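Alpha-galactosidase 1 (Saccharomyces cerevisiae, PDB 3LRK) hydrolyses terminal, non-reducing alpha-D-galactose residues from alpha-D-galactosides such as galactose oligosaccharides, galactomannans and galactolipids, working as a secreted homotetramer. Local coordinates at residues 207-212 and 233-238; 213-218 and 238-243; 259-264 and 286-291; 242-247 and 342-347; 266-271 and 292-297. The protein carries 1 engineered substitution. All blocks are in the same frame, centred on the assembly; numbering follows the deposited sequence.

Interaction 1 of 5, residues 207-212 and 233-238; sequences SGDVTA and AGFHCS
The active-site loop that follows strand 203-205 folds back on itself here, and a single beta bridge between V210 and C237 pins D209, the proton donor, against the end of the same loop. The D209 carbonyl accepts the N-H of C237 (N to O 2.9 Å, 156° at the hydrogen). Two residues on, T211 N reaches C237 O at 3.0 Å in a weaker, bent bond, and the CA-H of V210 points at that same oxygen, with CA 3.3 Å from C237 O. Beyond the backbone, D209 CB rests on F235 CB at 3.6 Å, the carboxylate plane turned 82° from the phenyl ring. T211 lies across H236: its methyl CG2, set between backbone N and carbonyl carbon, packs 3.6 Å from H236 O. G208 meets the A233-G234 backbone, its CA making a CA-H...O contact of 3.1 Å with G234 O. Two waters bridge the segments, one from G208 N to A233 O, the other from V210 O to H236 N. C237 is itself tied to C221 by a disulfide, and D209 OD1 pairs with R205, a substrate-binding residue. The acid is probably held in place from the side of the disulfide, with R205 helping to orient its carboxylate.

Interaction 2 of 5, residues 213-218 and 238-243; sequences EFTRPD and SIMNIL
M240 leans on F214 along most of its length. Its CB lies 3.3 Å from F214 O, and CG, anti to the carbonyl carbon (chi1 -73°), stays close to that oxygen while passing over one face of the phenyl ring, 4.2 Å from the centroid in a CH-pi contact. The chain then bends at chi2 and again at chi3, which keeps SD beside the ring: it sits 3.9 Å from both F214 CE2 and CZ, an oblique Met-aromatic contact. The terminal CE runs on to Q344 of the C-terminal beta sandwich. I239 crosses the same phenyl group at about a right angle, its CG2 3.9 Å from F214 CE1. I239 and M240 open helix 239-246 of the catalytic TIM barrel, and the loop 213-218 supplies acceptors for its first turn: I239 N donates to E213 O in a nearly straight bond (173° at the hydrogen), M240 N to F214 O. S238 is the N-cap, its OG accepting from N241 N at 3.2 Å, so the start of the helix is served by loop carbonyls and a capping hydroxyl together. S238 CB packs against E213 O, and a water joins S238 N to R216 O. F214 also stacks with H460, while the R216 guanidinium reaches V327 O of a neighbouring subunit.

Interaction 3 of 5, residues 259-264 and 286-291; sequences NDLDNL and VKSPLI
S288 turns OG anti to its own nitrogen (chi1 175°), which carries the hydroxyl across to the L261 backbone: L261 N donates to OG at 3.1 Å and 166°, while OG in turn gives its proton to P289 O on a lone pair in the carbonyl plane. D260 likewise extends CG away from its N (chi1 -179°), so that its side chain crosses P289 at about a right angle, D260 CG to P289 CG 3.7 Å. D260 OD1 also accepts D262 N, closing an Asx turn just where strand 258-260 ends. Further along, L264 N donates to I291 O at 2.9 Å, and the CG2 methyl of I291 lies 3.7 Å from N263 OD1. Apolar contacts flank these bonds, L261 CD1 meeting V286 CG2 at 3.8 Å and L264 CD1 meeting L290 CB at 4.0 Å. A water is held by I291 N and approaches D262 O and P289 O. These segments belong to the seventh and eighth barrel strands, joined by helix 273-285, which a Schellman motif at K287 ends. The two strands meet in the buried core through a serine hydroxyl, one backbone bond and bound water, consistent with closure of the barrel.

Interaction 4 of 5, residues 242-247 and 342-347; sequences ILNKAA and EIQMWS
N244 meets E342 and Q344 through both ends of its amide. Its OD1 takes Q344 NE2 at 2.8 Å on a lone pair, the two amide planes only 23° apart; its ND2 donates to E342 OE2 at 3.1 Å, on the syn side of the carboxylate, with a weaker reach to OE1. A water bridges N244 OD1 and Q344 OE1. Beside this polar cluster W346 presents the benzene end of its indole to the helix, CZ2 lying 3.8 Å from L243 CG and CH2 3.7 Å from A247 CB. The next shell lies within the strand. Q344, extended beyond CG, receives W346 NE1 on OE1 (2.8 Å), in the indole plane, and sends NE2 also to E342 OE1, met from above the carboxylate plane. E342 is further paired with R329 on strand 325-331, while M282 and M285 of helix 273-285 pack on W346. Helix 242-246 of the TIM barrel and strand 342-347 of the C-terminal beta sandwich run 45° apart, their axes 12.3 Å from each other at closest approach, and these side chains join the two domains. Each amide is both donor and acceptor, which probably fixes its orientation; N244 and Q344, buried at the interface, find partners in one another, in E342 and in water.

Interaction 5 of 5, residues 266-271 and 292-297; sequences VGVGNL and IGANVN. With NAG (2-acetamido-2-deoxy-beta-D-glucopyranose), chain B.
A glycosylated loop meets its neighbour on the rim of the barrel, A294 touching the turn at V266 and G267 just before the N-linked sugar on N270. The methyl of A294 lies 3.3 Å from V266 O and 3.8 Å from G267 O. V268 approaches from the other end of the turn: its CG2, anti to the carbonyl carbon and beside the backbone N, rests 3.6 Å from G293 O and 4.2 Å from A294 CB. G267, whose CA is the nearest to that of A294, adopts positive phi (79°). No direct hydrogen bond crosses; a water accepts from N295 N and donates to G267 O. The two segments follow the barrel strands 258-260 and 290-292, and lead into helices 273-285 and 301-307, so the contact joins consecutive beta-to-alpha connections of the TIM barrel. Y307 of the second helix supports both, its hydroxyl bonded to V266 O and weakly to G293 N. The glycan grows from N270 ND2, bonded to C1 of the N-acetylglucosamine at 1.4 Å. Its acetamido N2 donates to G269 O (2.8 Å, 140° at the hydrogen), and the acetyl methyl C8 lies 3.4 Å from G267 O. At the other end of the asparagine amide, OD1 accepts the backbone N-H of L382 from a neighbouring subunit.

In the fold
From the N terminus, interaction 1 first closes the long loop after strand 203-205, and interaction 2 crosses it: their segments alternate and share S238, so the loop is held both near the active site and at the start of helix 239-246. That helix then opens interaction 4, whose partner lies 95 residues on in the C-terminal sandwich. Interactions 3 and 5 both fall within this span and cross each other, linking the ends of barrel strands 258-260 and 290-292 and the loops that follow. Contacts also run between them: D262 of interaction 3 meets V210 of interaction 1, and V286 packs on W346 of interaction 4.

Interaction 1 of 5, residues 207-212 and 233-238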
# COMPACT_ATOMS: atom_id res chain seq x y z
N SER A 207 0.03 9.29 15.52
CA SER A 207 1.36 8.69 15.31
C SER A 207 1.78 7.79 16.48
O SER A 207 1.16 7.80 17.54
CB SER A 207 2.43 9.78 15.10
OG SER A 207 2.81 10.39 16.33
N GLY A 208 2.87 7.04 16.27
CA GLY A 208 3.57 6.34 17.36
C GLY A 208 4.13 7.35 18.37
O GLY A 208 4.18 8.55 18.08
N ASP A 209 4.56 6.87 19.53
CA ASP A 209 4.96 7.79 20.62
C ASP A 209 6.12 8.69 20.22
O ASP A 209 7.07 8.25 19.58
CB ASP A 209 5.36 7.04 21.89
CG ASP A 209 4.26 6.16 22.44
OD1 ASP A 209 3.10 6.23 21.95
OD2 ASP A 209 4.57 5.39 23.36
N VAL A 210 5.99 9.96 20.59
CA VAL A 210 7.08 10.92 20.51
C VAL A 210 8.18 10.57 21.53
O VAL A 210 7.94 9.85 22.50
CB VAL A 210 6.56 12.38 20.74
CG1 VAL A 210 6.32 12.66 22.22
CG2 VAL A 210 7.54 13.41 20.13
N THR A 211 9.38 11.09 21.26
CA THR A 211 10.50 11.00 22.19
C THR A 211 11.23 12.34 22.19
O THR A 211 10.99 13.18 21.31
CB THR A 211 11.46 9.82 21.85
OG1 THR A 211 12.41 9.67 22.91
CG2 THR A 211 12.19 10.04 20.53
N ALA A 212 12.08 12.56 23.19
CA ALA A 212 12.83 13.80 23.32
C ALA A 212 14.00 13.90 22.32
O ALA A 212 15.17 14.06 22.70
CB ALA A 212 13.32 13.99 24.78
N ALA A 233 3.10 1.98 13.32
CA ALA A 233 3.29 3.29 13.95
C ALA A 233 4.54 3.35 14.84
O ALA A 233 5.30 4.34 14.81
CB ALA A 233 2.06 3.68 14.75
N GLY A 234 4.75 2.28 15.60
CA GLY A 234 5.93 2.13 16.45
C GLY A 234 5.99 3.19 17.52
O GLY A 234 4.96 3.68 17.98
N PHE A 235 7.22 3.56 17.91
CA PHE A 235 7.45 4.60 18.92
C PHE A 235 8.89 5.12 18.85
O PHE A 235 9.64 4.73 17.94
CB PHE A 235 7.01 4.19 20.34
CG PHE A 235 7.84 3.11 21.01
CD1 PHE A 235 8.00 3.11 22.40
CD2 PHE A 235 8.45 2.09 20.28
CE1 PHE A 235 8.75 2.12 23.05
CE2 PHE A 235 9.20 1.08 20.92
CZ PHE A 235 9.35 1.10 22.31
N HIS A 236 9.26 6.00 19.79
CA HIS A 236 10.52 6.77 19.69
C HIS A 236 10.62 7.56 18.39
O HIS A 236 11.70 7.72 17.81
CB HIS A 236 11.74 5.87 19.94
CG HIS A 236 11.79 5.31 21.32
ND1 HIS A 236 12.44 5.95 22.35
CD2 HIS A 236 11.21 4.21 21.86
CE1 HIS A 236 12.29 5.25 23.46
NE2 HIS A 236 11.54 4.20 23.19
N CYS A 237 9.47 8.07 17.95
CA CYS A 237 9.40 8.92 16.78
C CYS A 237 9.83 10.32 17.19
O CYS A 237 9.44 10.80 18.25
CB CYS A 237 7.97 8.95 16.24
SG CYS A 237 7.30 7.35 15.73
N SER A 238 10.65 10.97 16.37
CA SER A 238 11.14 12.32 16.67
C SER A 238 10.06 13.39 16.51
O SER A 238 9.03 13.15 15.88
CB SER A 238 12.33 12.68 15.78
OG SER A 238 11.90 12.91 14.46
O HOH W 1 4.35 6.65 13.75
O HOH W 2 8.70 7.16 22.46

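Interaction 2 of 5, residues 213-218 and 238-243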
# COMPACT_ATOMS: atom_id res chain seq x y z
N GLU A 213 13.67 13.80 21.04
CA GLU A 213 14.62 13.95 19.95
C GLU A 213 13.95 14.82 18.91
O GLU A 213 12.78 14.62 18.59
CB GLU A 213 14.95 12.59 19.31
CG GLU A 213 15.79 11.65 20.17
CD GLU A 213 17.23 12.10 20.32
OE1 GLU A 213 17.69 12.97 19.54
OE2 GLU A 213 17.92 11.57 21.21
N PHE A 214 14.69 15.80 18.37
CA PHE A 214 14.06 16.75 17.46
C PHE A 214 13.94 16.19 16.04
O PHE A 214 12.95 16.47 15.36
CB PHE A 214 14.81 18.09 17.45
CG PHE A 214 14.01 19.23 16.88
CD1 PHE A 214 12.96 19.78 17.61
CD2 PHE A 214 14.31 19.75 15.62
CE1 PHE A 214 12.21 20.85 17.09
CE2 PHE A 214 13.57 20.81 15.09
CZ PHE A 214 12.51 21.35 15.84
N THR A 215 14.92 15.40 15.60
CA THR A 215 14.97 14.90 14.22
C THR A 215 15.32 13.42 14.08
O THR A 215 15.11 12.83 13.02
CB THR A 215 16.03 15.66 13.36
OG1 THR A 215 17.33 15.20 13.71
CG2 THR A 215 15.95 17.18 13.52
N ARG A 216 15.88 12.82 15.13
CA ARG A 216 16.53 11.50 15.02
C ARG A 216 15.63 10.38 14.44
O ARG A 216 14.62 10.02 15.05
CB ARG A 216 17.08 11.08 16.39
CG ARG A 216 18.11 9.95 16.33
CD ARG A 216 18.40 9.36 17.72
NE ARG A 216 19.43 8.33 17.66
CZ ARG A 216 19.24 7.06 17.28
NH1 ARG A 216 18.03 6.64 16.90
NH2 ARG A 216 20.26 6.22 17.26
N PRO A 217 15.99 9.84 13.26
CA PRO A 217 15.31 8.63 12.81
C PRO A 217 15.59 7.48 13.78
O PRO A 217 16.69 7.39 14.35
CB PRO A 217 15.94 8.36 11.44
CG PRO A 217 16.51 9.70 11.02
CD PRO A 217 17.00 10.29 12.29
N ASP A 218 14.59 6.63 13.99
CA ASP A 218 14.69 5.52 14.92
C ASP A 218 14.10 4.28 14.28
O ASP A 218 13.03 4.33 13.67
CB ASP A 218 13.98 5.85 16.24
CG ASP A 218 14.37 4.92 17.38
OD1 ASP A 218 14.07 3.71 17.31
OD2 ASP A 218 14.97 5.39 18.38
N SER A 238 10.65 10.97 16.37
CA SER A 238 11.14 12.32 16.67
C SER A 238 10.06 13.39 16.51
O SER A 238 9.03 13.15 15.88
CB SER A 238 12.33 12.68 15.78
OG SER A 238 11.90 12.91 14.46
N ILE A 239 10.31 14.55 17.09
CA ILE A 239 9.40 15.71 17.01
C ILE A 239 9.02 16.06 15.56
O ILE A 239 7.84 16.16 15.23
CB ILE A 239 10.00 16.90 17.80
CG1 ILE A 239 9.90 16.62 19.31
CG2 ILE A 239 9.32 18.23 17.42
CD1 ILE A 239 10.95 17.34 20.17
N MET A 240 10.04 16.21 14.71
CA MET A 240 9.84 16.55 13.30
C MET A 240 9.17 15.44 12.50
O MET A 240 8.42 15.71 11.57
CB MET A 240 11.18 16.92 12.64
CG MET A 240 11.76 18.27 13.04
SD MET A 240 10.64 19.67 12.83
CE MET A 240 10.30 19.64 11.06
N ASN A 241 9.47 14.18 12.85
CA ASN A 241 8.82 13.03 12.22
C ASN A 241 7.31 13.11 12.43
O ASN A 241 6.55 12.91 11.49
CB ASN A 241 9.38 11.71 12.79
CG ASN A 241 8.59 10.47 12.32
OD1 ASN A 241 7.50 10.18 12.83
ND2 ASN A 241 9.17 9.72 11.39
N ILE A 242 6.90 13.46 13.65
CA ILE A 242 5.49 13.50 14.03
C ILE A 242 4.79 14.74 13.46
O ILE A 242 3.68 14.64 12.94
CB ILE A 242 5.31 13.39 15.58
CG1 ILE A 242 5.64 11.95 16.02
CG2 ILE A 242 3.89 13.78 16.01
CD1 ILE A 242 5.80 11.78 17.51
N LEU A 243 5.46 15.89 13.52
CA LEU A 243 4.93 17.11 12.89
C LEU A 243 4.70 16.90 11.39
O LEU A 243 3.68 17.32 10.84
CB LEU A 243 5.85 18.31 13.13
CG LEU A 243 5.36 19.65 12.56
CD1 LEU A 243 4.08 20.10 13.24
CD2 LEU A 243 6.46 20.69 12.69
O HOH W 3 11.94 9.56 14.11

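Interaction 3 of 5, residues 259-264 and 286-291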
# COMPACT_ATOMS: atom_id res chain seq x y z
N ASN A 259 -6.43 16.38 16.08
CA ASN A 259 -5.24 15.56 15.93
C ASN A 259 -4.39 15.71 17.20
O ASN A 259 -4.28 16.81 17.74
CB ASN A 259 -4.43 16.00 14.71
CG ASN A 259 -5.18 15.77 13.39
OD1 ASN A 259 -5.73 14.70 13.16
ND2 ASN A 259 -5.16 16.78 12.53
N ASP A 260 -3.81 14.60 17.65
CA ASP A 260 -3.03 14.57 18.90
C ASP A 260 -1.61 14.12 18.54
O ASP A 260 -1.39 12.98 18.13
CB ASP A 260 -3.72 13.61 19.88
CG ASP A 260 -3.01 13.48 21.23
OD1 ASP A 260 -1.93 14.07 21.46
OD2 ASP A 260 -3.55 12.76 22.08
N LEU A 261 -0.66 15.04 18.69
CA LEU A 261 0.75 14.78 18.37
C LEU A 261 1.58 14.22 19.56
O LEU A 261 2.81 14.24 19.53
CB LEU A 261 1.42 16.03 17.78
CG LEU A 261 0.83 16.98 16.71
CD1 LEU A 261 1.94 17.51 15.76
CD2 LEU A 261 -0.42 16.50 15.94
N ASP A 262 0.87 13.73 20.59
CA ASP A 262 1.43 13.08 21.79
C ASP A 262 1.88 14.13 22.82
O ASP A 262 1.94 15.31 22.51
CB ASP A 262 2.56 12.08 21.45
CG ASP A 262 2.78 11.04 22.52
OD1 ASP A 262 2.04 11.01 23.52
OD2 ASP A 262 3.70 10.22 22.35
N ASN A 263 2.16 13.69 24.05
CA ASN A 263 2.53 14.61 25.13
C ASN A 263 3.81 15.40 24.80
O ASN A 263 4.71 14.89 24.13
CB ASN A 263 2.73 13.86 26.44
CG ASN A 263 1.53 13.02 26.85
OD1 ASN A 263 0.47 13.01 26.20
ND2 ASN A 263 1.68 12.32 27.95
N LEU A 264 3.85 16.64 25.27
CA LEU A 264 5.00 17.52 25.11
C LEU A 264 6.23 17.00 25.84
O LEU A 264 6.13 16.53 26.98
CB LEU A 264 4.65 18.94 25.61
CG LEU A 264 3.60 19.66 24.76
CD1 LEU A 264 2.84 20.75 25.54
CD2 LEU A 264 4.22 20.20 23.46
N VAL A 286 -0.79 23.66 15.41
CA VAL A 286 -1.60 22.64 14.74
C VAL A 286 -2.80 22.20 15.58
O VAL A 286 -3.52 21.26 15.21
CB VAL A 286 -0.75 21.41 14.27
CG1 VAL A 286 0.37 21.86 13.35
CG2 VAL A 286 -0.18 20.63 15.46
N LYS A 287 -3.01 22.87 16.71
CA LYS A 287 -4.12 22.55 17.62
C LYS A 287 -4.06 21.09 18.13
O LYS A 287 -5.07 20.40 18.24
CB LYS A 287 -5.47 22.88 16.97
CG LYS A 287 -6.02 24.28 17.26
CD LYS A 287 -5.19 25.42 16.67
CE LYS A 287 -6.09 26.66 16.52
NZ LYS A 287 -5.30 27.89 16.27
N SER A 288 -2.84 20.65 18.45
CA SER A 288 -2.67 19.43 19.21
C SER A 288 -3.08 19.71 20.66
O SER A 288 -2.97 20.86 21.12
CB SER A 288 -1.20 18.98 19.18
OG SER A 288 -0.99 17.85 20.02
N PRO A 289 -3.59 18.68 21.37
CA PRO A 289 -3.61 18.74 22.83
C PRO A 289 -2.25 19.20 23.37
O PRO A 289 -1.20 18.93 22.76
CB PRO A 289 -3.87 17.29 23.23
CG PRO A 289 -4.66 16.72 22.10
CD PRO A 289 -4.18 17.43 20.86
N LEU A 290 -2.28 19.93 24.48
CA LEU A 290 -1.05 20.36 25.12
C LEU A 290 -1.01 19.73 26.50
O LEU A 290 -1.56 20.26 27.45
CB LEU A 290 -0.96 21.90 25.21
CG LEU A 290 -1.03 22.74 23.94
CD1 LEU A 290 -1.00 24.24 24.31
CD2 LEU A 290 0.06 22.39 22.91
N ILE A 291 -0.40 18.55 26.56
CA ILE A 291 -0.33 17.76 27.77
C ILE A 291 1.15 17.74 28.20
O ILE A 291 2.03 17.29 27.46
CB ILE A 291 -0.95 16.34 27.57
CG1 ILE A 291 -2.47 16.46 27.39
CG2 ILE A 291 -0.62 15.42 28.76
CD1 ILE A 291 -3.13 15.25 26.73
O HOH W 4 -5.68 19.27 15.71
O HOH W 5 -3.78 19.33 13.34
O HOH W 6 0.33 17.17 24.06

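Interaction 4 of 5, residues 242-247 and 342-347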
# COMPACT_ATOMS: atom_id res chain seq x y z
N ILE A 242 6.90 13.46 13.65
CA ILE A 242 5.49 13.50 14.03
C ILE A 242 4.79 14.74 13.46
O ILE A 242 3.68 14.64 12.94
CB ILE A 242 5.31 13.39 15.58
CG1 ILE A 242 5.64 11.95 16.02
CG2 ILE A 242 3.89 13.78 16.01
CD1 ILE A 242 5.80 11.78 17.51
N LEU A 243 5.46 15.89 13.52
CA LEU A 243 4.93 17.11 12.89
C LEU A 243 4.70 16.90 11.39
O LEU A 243 3.68 17.32 10.84
CB LEU A 243 5.85 18.31 13.13
CG LEU A 243 5.36 19.65 12.56
CD1 LEU A 243 4.08 20.10 13.24
CD2 LEU A 243 6.46 20.69 12.69
N ASN A 244 5.67 16.28 10.73
CA ASN A 244 5.57 15.99 9.29
C ASN A 244 4.41 15.06 8.95
O ASN A 244 3.68 15.29 7.98
CB ASN A 244 6.89 15.42 8.77
CG ASN A 244 7.97 16.50 8.62
OD1 ASN A 244 7.71 17.69 8.76
ND2 ASN A 244 9.19 16.07 8.33
N LYS A 245 4.24 14.00 9.73
CA LYS A 245 3.06 13.14 9.63
C LYS A 245 1.74 13.90 9.81
O LYS A 245 0.76 13.63 9.11
CB LYS A 245 3.17 11.98 10.63
CG LYS A 245 4.14 10.91 10.17
CD LYS A 245 4.46 9.93 11.28
CE LYS A 245 5.30 8.79 10.77
NZ LYS A 245 5.89 8.06 11.93
N ALA A 246 1.73 14.86 10.74
CA ALA A 246 0.53 15.63 11.05
C ALA A 246 0.15 16.66 9.99
O ALA A 246 -1.02 17.06 9.88
CB ALA A 246 0.68 16.31 12.42
N ALA A 247 1.14 17.11 9.23
CA ALA A 247 0.98 18.21 8.28
C ALA A 247 -0.27 18.15 7.38
O ALA A 247 -1.04 19.11 7.34
CB ALA A 247 2.27 18.42 7.45
N GLU A 342 15.79 20.37 7.43
CA GLU A 342 14.76 20.93 6.58
C GLU A 342 14.26 22.23 7.19
O GLU A 342 14.37 22.45 8.40
CB GLU A 342 13.61 19.93 6.37
CG GLU A 342 12.90 19.48 7.65
CD GLU A 342 11.87 18.38 7.40
OE1 GLU A 342 10.89 18.63 6.68
OE2 GLU A 342 12.04 17.27 7.94
N ILE A 343 13.70 23.08 6.35
CA ILE A 343 13.11 24.34 6.78
C ILE A 343 11.66 24.39 6.32
O ILE A 343 11.32 23.89 5.24
CB ILE A 343 13.90 25.57 6.27
CG1 ILE A 343 14.08 25.52 4.74
CG2 ILE A 343 15.26 25.64 6.98
CD1 ILE A 343 14.36 26.87 4.08
N GLN A 344 10.79 24.96 7.15
CA GLN A 344 9.36 24.99 6.86
C GLN A 344 8.76 26.35 7.19
O GLN A 344 9.21 27.04 8.10
CB GLN A 344 8.61 23.90 7.64
CG GLN A 344 9.26 22.49 7.59
CD GLN A 344 8.41 21.42 8.25
OE1 GLN A 344 7.41 21.71 8.90
NE2 GLN A 344 8.81 20.16 8.08
N MET A 345 7.74 26.70 6.43
CA MET A 345 6.88 27.83 6.76
C MET A 345 5.46 27.33 6.96
O MET A 345 4.93 26.57 6.14
CB MET A 345 6.88 28.85 5.64
CG MET A 345 6.59 30.25 6.10
SD MET A 345 5.51 31.15 4.99
CE MET A 345 3.98 30.74 5.79
N TRP A 346 4.84 27.75 8.07
CA TRP A 346 3.45 27.44 8.34
C TRP A 346 2.68 28.75 8.52
O TRP A 346 3.25 29.77 8.91
CB TRP A 346 3.31 26.59 9.60
CG TRP A 346 3.91 25.19 9.54
CD1 TRP A 346 5.23 24.88 9.40
CD2 TRP A 346 3.21 23.94 9.68
NE1 TRP A 346 5.39 23.51 9.41
CE2 TRP A 346 4.17 22.91 9.61
CE3 TRP A 346 1.86 23.59 9.87
CZ2 TRP A 346 3.83 21.55 9.68
CZ3 TRP A 346 1.52 22.23 9.96
CH2 TRP A 346 2.50 21.24 9.86
N SER A 347 1.38 28.69 8.23
CA SER A 347 0.50 29.85 8.33
C SER A 347 -0.91 29.36 8.59
O SER A 347 -1.30 28.31 8.07
CB SER A 347 0.56 30.69 7.05
OG SER A 347 -0.28 31.83 7.14
O HOH W 7 5.85 19.47 8.83

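Interaction 5 of 5, residues 266-271 and 292-297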
# COMPACT_ATOMS: atom_id res chain seq x y z
N VAL A 266 8.77 18.98 26.35
CA VAL A 266 9.33 20.16 27.02
C VAL A 266 9.63 19.78 28.47
O VAL A 266 8.77 19.24 29.17
CB VAL A 266 8.36 21.38 26.94
CG1 VAL A 266 8.94 22.59 27.68
CG2 VAL A 266 8.06 21.74 25.49
N GLY A 267 10.86 20.02 28.90
CA GLY A 267 11.29 19.67 30.25
C GLY A 267 11.61 18.20 30.43
O GLY A 267 11.81 17.74 31.56
N VAL A 268 11.63 17.45 29.33
CA VAL A 268 12.00 16.03 29.36
C VAL A 268 13.28 15.82 28.55
O VAL A 268 13.44 16.36 27.45
CB VAL A 268 10.88 15.10 28.80
CG1 VAL A 268 11.21 13.62 29.03
CG2 VAL A 268 9.53 15.43 29.42
N GLY A 269 14.19 15.02 29.09
CA GLY A 269 15.44 14.71 28.40
C GLY A 269 16.27 15.95 28.13
O GLY A 269 16.32 16.87 28.96
N ASN A 270 16.91 16.00 26.98
CA ASN A 270 17.92 17.00 26.69
C ASN A 270 17.72 17.88 25.46
O ASN A 270 18.61 18.20 24.74
CB ASN A 270 19.30 16.36 26.71
CG ASN A 270 19.53 15.51 27.94
OD1 ASN A 270 19.91 14.35 27.86
ND2 ASN A 270 19.32 16.08 29.07
N LEU A 271 16.51 18.28 25.24
CA LEU A 271 16.18 19.22 24.18
C LEU A 271 16.80 20.58 24.51
O LEU A 271 16.85 20.98 25.68
CB LEU A 271 14.66 19.31 24.01
CG LEU A 271 13.95 18.01 23.57
CD1 LEU A 271 12.44 18.11 23.76
CD2 LEU A 271 14.30 17.63 22.13
N ILE A 292 1.40 18.29 29.38
CA ILE A 292 2.73 18.35 29.96
C ILE A 292 3.25 16.93 30.17
O ILE A 292 2.60 16.12 30.81
CB ILE A 292 2.73 19.11 31.33
CG1 ILE A 292 2.22 20.55 31.14
CG2 ILE A 292 4.12 19.08 31.97
CD1 ILE A 292 1.91 21.28 32.45
N GLY A 293 4.42 16.64 29.60
CA GLY A 293 5.07 15.33 29.77
C GLY A 293 6.17 15.34 30.83
O GLY A 293 6.63 14.29 31.28
N ALA A 294 6.56 16.54 31.24
CA ALA A 294 7.60 16.75 32.25
C ALA A 294 7.16 16.33 33.66
O ALA A 294 5.97 16.17 33.95
CB ALA A 294 8.05 18.20 32.24
N ASN A 295 8.15 16.12 34.54
CA ASN A 295 7.91 16.01 35.98
C ASN A 295 7.87 17.43 36.51
O ASN A 295 8.90 18.12 36.50
CB ASN A 295 9.03 15.21 36.66
CG ASN A 295 8.86 15.12 38.18
OD1 ASN A 295 7.93 15.67 38.77
ND2 ASN A 295 9.77 14.39 38.83
N VAL A 296 6.70 17.87 36.95
CA VAL A 296 6.53 19.27 37.36
C VAL A 296 7.27 19.60 38.67
O VAL A 296 7.54 20.77 38.95
CB VAL A 296 5.03 19.71 37.42
CG1 VAL A 296 4.39 19.67 36.02
CG2 VAL A 296 4.24 18.85 38.40
N ASN A 297 7.59 18.57 39.45
CA ASN A 297 8.39 18.73 40.67
C ASN A 297 9.88 18.55 40.39
O ASN A 297 10.71 18.58 41.30
CB ASN A 297 7.92 17.75 41.76
CG ASN A 297 6.60 18.17 42.39
OD1 ASN A 297 5.57 17.53 42.16
ND2 ASN A 297 6.62 19.24 43.20
C1 NAG B . 19.33 16.19 30.50
C2 NAG B . 18.52 15.82 31.76
C3 NAG B . 19.03 16.42 33.09
C4 NAG B . 20.55 16.65 33.10
C5 NAG B . 20.99 17.22 31.76
C6 NAG B . 22.47 17.57 31.70
C7 NAG B . 16.12 15.75 32.26
C8 NAG B . 14.93 16.66 32.38
N2 NAG B . 17.13 16.21 31.54
O3 NAG B . 18.65 15.57 34.18
O4 NAG B . 20.91 17.54 34.14
O5 NAG B . 20.69 16.22 30.82
O6 NAG B . 22.72 18.23 30.48
O7 NAG B . 16.12 14.65 32.82
O HOH W 8 10.69 16.87 33.77